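Local coordinates for branched-chain-amino-acid aminotransferase (Pseudomonas sp. UW4, PDB 6JIF), which probably catalyses the reversible, pyridoxal-5'-phosphate-dependent transfer of the amino group between branched-chain amino acids and 2-oxo acids, at residues Tyr42-Tyr45 with Glu50-Lys53; Lys277-Met282 with Tyr338-Gly343. One frame throughout, in Å; residues are numbered along the deposited sequence.

Overall arrangement
From the N terminus, the chain first closes a short loop at contact 1, where strand 41-47 turns back into strand 50-57 as a beta hairpin at one margin of the seven-stranded antiparallel sheet. It then runs through most of the remaining strands of that sheet and part of the mixed sheet before contact 2 opens. There, residues 277-282, at the end of helix 267-278, meet helix 332-346 after more than fifty intervening residues, so this loop is long and joins two helices. The loops follow in series and neither nest nor cross. The centres of contact 1 and contact 2 lie about 38 Å apart, and the nearest atoms of contact 1 and contact 2 about 25 Å apart.

Contact 1. Residues Tyr42-Tyr45 with Glu50-Lys53; sequences YLSY and EWDK
Asp52 reaches across the beta hairpin and grips the facing strand with both carboxylate oxygens. Its OD1 accepts the hydroxyl of Ser44, with OG 2.7 Å from OD1, while its OD2 takes the backbone N of Tyr45 at 2.9 Å. Both donors approach from above the carboxylate plane, the amide 53° out of it. The first torsion of Asp52 (chi1 64°) sets CG between its own backbone N and carbonyl carbon, folding the carboxylate over towards Tyr45. OD2 also lies at the edge of the Tyr45 ring, near its plane and 3.6 Å from CD1; ring and carboxylate planes are 75° apart.

The backbone of Asp52 returns the bond: its N donates to Tyr45 O at 3.0 Å. The same carbonyl receives a CA-H...O contact from Trp51. The Trp51 indole comes obliquely to Ser44, CE3 lying 3.5 Å from OG, while its NE1 is bound to Gln114 O and its ring meets Phe46 edge-to-face. At the other end of the contact, a water joins Tyr42 OH to Lys53 O. A second water donates to both Leu43 O and Asp52 OD2.

The contact belongs to the hairpin of strands 41-47 and 50-57, the latter outermost in its sheet within this chain. Where strand geometry gives way to loop at Asp52, side-chain oxygens take over part of the pairing. OD1 is also bound by Gly54 N. With a hydroxyl, two backbone amides and a water all donating to it, the carboxylate is probably kept in its charged form.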
ATOM      1  N   TYR B  42       2.344 -23.896  -1.316  1.00 21.51           N
ATOM      2  CA  TYR B  42       1.423 -24.008  -0.187  1.00 23.40           C
ATOM      3  C   TYR B  42       0.263 -23.025  -0.286  1.00 21.12           C
ATOM      4  O   TYR B  42       0.433 -21.836  -0.625  1.00 15.72           O
ATOM      5  CB  TYR B  42       2.198 -23.752   1.105  1.00 20.76           C
ATOM      6  CG  TYR B  42       1.406 -23.939   2.342  1.00 20.92           C
ATOM      7  CD1 TYR B  42       1.298 -25.164   2.910  1.00 20.38           C
ATOM      8  CD2 TYR B  42       0.832 -22.845   2.992  1.00 21.28           C
ATOM      9  CE1 TYR B  42       0.577 -25.346   4.095  1.00 21.12           C
ATOM     10  CE2 TYR B  42       0.108 -23.002   4.175  1.00 18.33           C
ATOM     11  CZ  TYR B  42      -0.013 -24.260   4.713  1.00 25.04           C
ATOM     12  OH  TYR B  42      -0.699 -24.483   5.879  1.00 30.14           O
ATOM     13  N   LEU B  43      -0.915 -23.499   0.102  1.00 21.60           N
ATOM     14  CA  LEU B  43      -2.112 -22.672   0.050  1.00 19.42           C
ATOM     15  C   LEU B  43      -3.008 -23.011   1.245  1.00 20.73           C
ATOM     16  O   LEU B  43      -3.354 -24.174   1.454  1.00 24.57           O
ATOM     17  CB  LEU B  43      -2.866 -22.894  -1.263  1.00 25.04           C
ATOM     18  CG  LEU B  43      -4.137 -22.069  -1.523  1.00 22.38           C
ATOM     19  CD1 LEU B  43      -3.859 -20.587  -1.708  1.00 29.46           C
ATOM     20  CD2 LEU B  43      -4.776 -22.658  -2.759  1.00 28.85           C
ATOM     21  N   SER B  44      -3.391 -21.989   2.016  1.00 24.00           N
ATOM     22  CA  SER B  44      -4.215 -22.211   3.198  1.00 24.92           C
ATOM     23  C   SER B  44      -5.218 -21.069   3.333  1.00 22.02           C
ATOM     24  O   SER B  44      -4.859 -19.908   3.173  1.00 20.50           O
ATOM     25  CB  SER B  44      -3.312 -22.342   4.444  1.00 19.43           C
ATOM     26  OG  SER B  44      -4.088 -22.366   5.652  1.00 26.83           O
ATOM     27  N   TYR B  45      -6.483 -21.381   3.638  1.00 29.56           N
ATOM     28  CA  TYR B  45      -7.520 -20.349   3.755  1.00 26.76           C
ATOM     29  C   TYR B  45      -7.875 -20.071   5.211  1.00 22.40           C
ATOM     30  O   TYR B  45      -7.977 -20.989   6.019  1.00 25.77           O
ATOM     31  CB  TYR B  45      -8.802 -20.770   3.020  1.00 32.54           C
ATOM     32  CG  TYR B  45      -8.659 -20.838   1.518  1.00 29.87           C
ATOM     33  CD1 TYR B  45      -8.232 -22.003   0.892  1.00 32.04           C
ATOM     34  CD2 TYR B  45      -8.985 -19.754   0.734  1.00 29.57           C
ATOM     35  CE1 TYR B  45      -8.113 -22.062  -0.493  1.00 36.19           C
ATOM     36  CE2 TYR B  45      -8.877 -19.797  -0.642  1.00 30.28           C
ATOM     37  CZ  TYR B  45      -8.432 -20.946  -1.256  1.00 33.86           C
ATOM     38  OH  TYR B  45      -8.325 -20.988  -2.648  1.00 34.83           O
ATOM     39  N   GLU B  50     -10.570 -19.485  11.643  1.00 24.94           N
ATOM     40  CA  GLU B  50      -9.515 -20.481  11.712  1.00 26.78           C
ATOM     41  C   GLU B  50      -8.842 -20.668  10.369  1.00 29.82           C
ATOM     42  O   GLU B  50      -9.484 -20.530   9.319  1.00 28.00           O
ATOM     43  CB  GLU B  50     -10.025 -21.841  12.128  1.00 31.11           C
ATOM     44  CG  GLU B  50     -10.444 -21.948  13.553  1.00 46.34           C
ATOM     45  CD  GLU B  50     -11.192 -23.236  13.764  1.00 61.79           C
ATOM     46  OE1 GLU B  50     -10.511 -24.291  13.887  1.00 65.54           O
ATOM     47  OE2 GLU B  50     -12.452 -23.194  13.764  1.00 66.89           O
ATOM     48  N   TRP B  51      -7.554 -21.035  10.433  1.00 27.06           N
ATOM     49  CA  TRP B  51      -6.829 -21.521   9.265  1.00 25.95           C
ATOM     50  C   TRP B  51      -7.203 -22.968   9.002  1.00 25.16           C
ATOM     51  O   TRP B  51      -7.406 -23.766   9.934  1.00 30.12           O
ATOM     52  CB  TRP B  51      -5.306 -21.422   9.445  1.00 21.36           C
ATOM     53  CG  TRP B  51      -4.757 -20.007   9.463  1.00 20.03           C
ATOM     54  CD1 TRP B  51      -4.296 -19.340  10.549  1.00 19.73           C
ATOM     55  CD2 TRP B  51      -4.646 -19.111   8.371  1.00 21.54           C
ATOM     56  NE1 TRP B  51      -3.885 -18.087  10.213  1.00 21.39           N
ATOM     57  CE2 TRP B  51      -4.077 -17.914   8.871  1.00 21.13           C
ATOM     58  CE3 TRP B  51      -4.928 -19.202   7.015  1.00 24.17           C
ATOM     59  CZ2 TRP B  51      -3.842 -16.803   8.082  1.00 21.93           C
ATOM     60  CZ3 TRP B  51      -4.673 -18.088   6.221  1.00 21.56           C
ATOM     61  CH2 TRP B  51      -4.123 -16.911   6.755  1.00 23.78           C
ATOM     62  N   ASP B  52      -7.328 -23.310   7.730  1.00 29.01           N
ATOM     63  CA  ASP B  52      -7.499 -24.707   7.389  1.00 28.25           C
ATOM     64  C   ASP B  52      -6.171 -25.433   7.556  1.00 28.60           C
ATOM     65  O   ASP B  52      -5.170 -24.869   7.993  1.00 27.09           O
ATOM     66  CB  ASP B  52      -8.082 -24.856   5.987  1.00 27.29           C
ATOM     67  CG  ASP B  52      -7.165 -24.334   4.905  1.00 28.91           C
ATOM     68  OD1 ASP B  52      -5.930 -24.322   5.073  1.00 26.18           O
ATOM     69  OD2 ASP B  52      -7.691 -23.966   3.845  1.00 30.54           O
ATOM     70  N   LYS B  53      -6.143 -26.701   7.183  1.00 35.70           N
ATOM     71  CA  LYS B  53      -4.900 -27.410   7.415  1.00 30.45           C
ATOM     72  C   LYS B  53      -3.884 -27.160   6.322  1.00 28.92           C
ATOM     73  O   LYS B  53      -2.722 -27.512   6.490  1.00 35.47           O
ATOM     74  CB  LYS B  53      -5.180 -28.907   7.535  1.00 32.88           C
ATOM     75  CG  LYS B  53      -5.523 -29.350   8.950  1.00 45.58           C
ATOM     76  CD  LYS B  53      -6.770 -28.639   9.486  1.00 53.94           C
ATOM     77  CE  LYS B  53      -7.055 -28.962  10.958  1.00 53.46           C
ATOM     78  NZ  LYS B  53      -6.677 -30.383  11.263  1.00 56.61           N
TER
HETATM   79  O   HOH W   1      -0.574 -26.263   8.193  1.00 45.58           O
HETATM   80  O   HOH W   2      -6.021 -25.080   1.684  1.00 27.29           O

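Contact 2. Residues Lys277-Met282 with Tyr338-Gly343; sequences KTRLGM and YKELTG
The turn that ends helix 267-278 packs against helix 332-346, a surface helix-to-helix join in the mixed-sheet part of this class IV aminotransferase. Helix 267-278 itself starts beside the cofactor: Ile267 and Thr268 belong to the pyridoxal-5'-phosphate pocket. Three side chains carry the contact, those of Arg279, Leu280 and Glu340. Arg279 is the first residue to leave helical geometry.

Leu280 supplies the apolar part. Its CD1 lies 4.2 Å from Glu340 CB, and the same side chain also touches Lys336 and Leu337, so it spans successive turns of the second helix. Glu340 in turn rests against Leu275 and Ile349.

The polar part is looser. Glu340 carries its carboxylate outward with CG trans to the backbone N (chi1 -176°) and then bends at chi2 (71°), which brings OE2 beside the aliphatic root of Arg279, 3.5 Å from CB. The arginine chain bends at chi2 as well, and the two side chains cross at about a right angle, with guanidinium and carboxylate planes 83° apart. Such a setting rules out a flat, two-pronged pairing: the salt bridge from NH1 to OE2 is long, at 3.8 Å, and NH1 has a firmer partner in Glu350 O. A water also lies near both charges, accepting from Arg279 NH1 at 3.2 Å; its approach to Glu340 OE2 is unusually short, so that leg is doubtful.

In the turn of the helix that carries Glu340, Tyr338 O accepts both Thr342 N and Thr342 OG1 from opposite faces of its carbonyl plane, the hydroxyl at 2.8 Å.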
ATOM      1  N   LYS B 277      28.784  -8.885  16.445  1.00 19.00           N
ATOM      2  CA  LYS B 277      29.021  -8.842  17.886  1.00 23.21           C
ATOM      3  C   LYS B 277      29.619 -10.131  18.411  1.00 22.99           C
ATOM      4  O   LYS B 277      30.504 -10.097  19.274  1.00 19.69           O
ATOM      5  CB  LYS B 277      27.727  -8.559  18.631  1.00 22.16           C
ATOM      6  CG  LYS B 277      27.280  -7.125  18.579  1.00 21.94           C
ATOM      7  CD  LYS B 277      26.051  -6.992  19.562  1.00 28.50           C
ATOM      8  CE  LYS B 277      25.092  -5.845  19.190  1.00 34.17           C
ATOM      9  NZ  LYS B 277      23.777  -5.986  19.912  1.00 32.57           N
ATOM     10  N   THR B 278      29.085 -11.279  17.991  1.00 19.78           N
ATOM     11  CA  THR B 278      29.437 -12.532  18.638  1.00 17.34           C
ATOM     12  C   THR B 278      30.459 -13.365  17.867  1.00 19.28           C
ATOM     13  O   THR B 278      30.960 -14.355  18.419  1.00 17.31           O
ATOM     14  CB  THR B 278      28.187 -13.379  18.888  1.00 21.29           C
ATOM     15  OG1 THR B 278      27.675 -13.823  17.629  1.00 18.66           O
ATOM     16  CG2 THR B 278      27.124 -12.501  19.545  1.00 21.11           C
ATOM     17  N   ARG B 279      30.719 -13.059  16.599  1.00 15.84           N
ATOM     18  CA  ARG B 279      31.689 -13.848  15.850  1.00 16.03           C
ATOM     19  C   ARG B 279      32.858 -13.047  15.290  1.00 17.67           C
ATOM     20  O   ARG B 279      33.930 -13.631  15.043  1.00 18.83           O
ATOM     21  CB  ARG B 279      30.980 -14.638  14.716  1.00 16.78           C
ATOM     22  CG  ARG B 279      30.059 -15.780  15.232  1.00 16.24           C
ATOM     23  CD  ARG B 279      30.856 -16.898  15.840  1.00 20.90           C
ATOM     24  NE  ARG B 279      29.939 -17.999  16.164  1.00 20.45           N
ATOM     25  CZ  ARG B 279      29.561 -18.937  15.295  1.00 23.06           C
ATOM     26  NH1 ARG B 279      30.041 -18.933  14.073  1.00 19.40           N
ATOM     27  NH2 ARG B 279      28.702 -19.898  15.671  1.00 22.00           N
ATOM     28  N   LEU B 280      32.675 -11.753  14.998  1.00 16.45           N
ATOM     29  CA  LEU B 280      33.722 -10.968  14.346  1.00 15.75           C
ATOM     30  C   LEU B 280      34.414  -9.972  15.262  1.00 20.78           C
ATOM     31  O   LEU B 280      35.263  -9.220  14.785  1.00 21.99           O
ATOM     32  CB  LEU B 280      33.131 -10.203  13.152  1.00 14.88           C
ATOM     33  CG  LEU B 280      32.511 -11.203  12.187  1.00 21.95           C
ATOM     34  CD1 LEU B 280      31.636 -10.552  11.172  1.00 18.70           C
ATOM     35  CD2 LEU B 280      33.686 -11.979  11.517  1.00 23.63           C
ATOM     36  N   GLY B 281      34.037  -9.917  16.539  1.00 22.83           N
ATOM     37  CA  GLY B 281      34.641  -9.019  17.504  1.00 25.90           C
ATOM     38  C   GLY B 281      34.401  -7.558  17.208  1.00 17.18           C
ATOM     39  O   GLY B 281      35.249  -6.724  17.530  1.00 25.58           O
ATOM     40  N   MET B 282      33.250  -7.225  16.622  1.00 17.12           N
ATOM     41  CA  MET B 282      32.939  -5.845  16.241  1.00 15.85           C
ATOM     42  C   MET B 282      31.923  -5.178  17.179  1.00 25.95           C
ATOM     43  O   MET B 282      31.079  -5.841  17.793  1.00 28.48           O
ATOM     44  CB  MET B 282      32.406  -5.782  14.808  1.00 14.89           C
ATOM     45  CG  MET B 282      33.431  -6.237  13.780  1.00 25.48           C
ATOM     46  SD  MET B 282      32.645  -6.310  12.150  1.00 27.96           S
ATOM     47  CE  MET B 282      32.486  -4.567  11.848  1.00 19.65           C
ATOM     48  N   TYR B 338      30.403 -10.367   4.492  1.00 15.51           N
ATOM     49  CA  TYR B 338      29.783 -11.217   3.487  1.00 17.46           C
ATOM     50  C   TYR B 338      30.273 -12.667   3.609  1.00 12.87           C
ATOM     51  O   TYR B 338      29.480 -13.617   3.510  1.00 16.23           O
ATOM     52  CB  TYR B 338      30.120 -10.657   2.121  1.00 17.47           C
ATOM     53  CG  TYR B 338      29.571 -11.453   0.996  1.00 17.31           C
ATOM     54  CD1 TYR B 338      28.267 -11.257   0.588  1.00 18.71           C
ATOM     55  CD2 TYR B 338      30.374 -12.380   0.316  1.00 18.39           C
ATOM     56  CE1 TYR B 338      27.757 -11.960  -0.460  1.00 25.49           C
ATOM     57  CE2 TYR B 338      29.862 -13.112  -0.749  1.00 21.04           C
ATOM     58  CZ  TYR B 338      28.554 -12.889  -1.134  1.00 26.85           C
ATOM     59  OH  TYR B 338      28.013 -13.612  -2.177  1.00 25.57           O
ATOM     60  N   LYS B 339      31.564 -12.843   3.835  1.00 14.95           N
ATOM     61  CA  LYS B 339      32.129 -14.192   3.983  1.00 13.91           C
ATOM     62  C   LYS B 339      31.474 -14.909   5.159  1.00 16.49           C
ATOM     63  O   LYS B 339      31.069 -16.070   5.050  1.00 18.96           O
ATOM     64  CB  LYS B 339      33.627 -14.112   4.184  1.00 14.52           C
ATOM     65  CG  LYS B 339      34.255 -15.536   4.339  1.00 30.31           C
ATOM     66  CD  LYS B 339      35.786 -15.549   4.244  1.00 30.03           C
ATOM     67  CE  LYS B 339      36.443 -15.281   5.589  1.00 38.29           C
ATOM     68  NZ  LYS B 339      37.439 -14.123   5.534  1.00 45.73           N
ATOM     69  N   GLU B 340      31.351 -14.209   6.288  1.00 20.95           N
ATOM     70  CA  GLU B 340      30.807 -14.836   7.491  1.00 20.41           C
ATOM     71  C   GLU B 340      29.342 -15.226   7.291  1.00 17.42           C
ATOM     72  O   GLU B 340      28.916 -16.362   7.621  1.00 17.28           O
ATOM     73  CB  GLU B 340      30.970 -13.879   8.679  1.00 16.59           C
ATOM     74  CG  GLU B 340      30.520 -14.467  10.023  1.00 22.46           C
ATOM     75  CD  GLU B 340      31.461 -15.584  10.566  1.00 25.70           C
ATOM     76  OE1 GLU B 340      32.589 -15.792  10.038  1.00 25.15           O
ATOM     77  OE2 GLU B 340      31.106 -16.234  11.609  1.00 28.82           O
ATOM     78  N   LEU B 341      28.562 -14.311   6.728  1.00 16.61           N
ATOM     79  CA  LEU B 341      27.131 -14.533   6.601  1.00 16.42           C
ATOM     80  C   LEU B 341      26.834 -15.626   5.582  1.00 17.71           C
ATOM     81  O   LEU B 341      26.043 -16.538   5.851  1.00 18.63           O
ATOM     82  CB  LEU B 341      26.426 -13.225   6.224  1.00 11.99           C
ATOM     83  CG  LEU B 341      24.909 -13.513   6.059  1.00 20.14           C
ATOM     84  CD1 LEU B 341      24.280 -14.181   7.348  1.00 16.99           C
ATOM     85  CD2 LEU B 341      24.142 -12.237   5.715  1.00 28.07           C
ATOM     86  N   THR B 342      27.462 -15.566   4.410  1.00 14.13           N
ATOM     87  CA  THR B 342      27.260 -16.644   3.431  1.00 13.33           C
ATOM     88  C   THR B 342      27.803 -17.987   3.924  1.00 16.10           C
ATOM     89  O   THR B 342      27.233 -19.035   3.598  1.00 16.99           O
ATOM     90  CB  THR B 342      27.894 -16.255   2.087  1.00 17.53           C
ATOM     91  OG1 THR B 342      29.338 -16.115   2.222  1.00 20.82           O
ATOM     92  CG2 THR B 342      27.278 -14.918   1.627  1.00 17.83           C
ATOM     93  N   GLY B 343      28.886 -17.978   4.712  1.00 14.82           N
ATOM     94  CA  GLY B 343      29.385 -19.230   5.265  1.00 16.21           C
ATOM     95  C   GLY B 343      28.393 -19.869   6.225  1.00 14.68           C
ATOM     96  O   GLY B 343      28.205 -21.092   6.207  1.00 18.98           O
TER
HETATM   97  O   HOH W   3      32.704 -17.607  12.992  1.00 21.62           O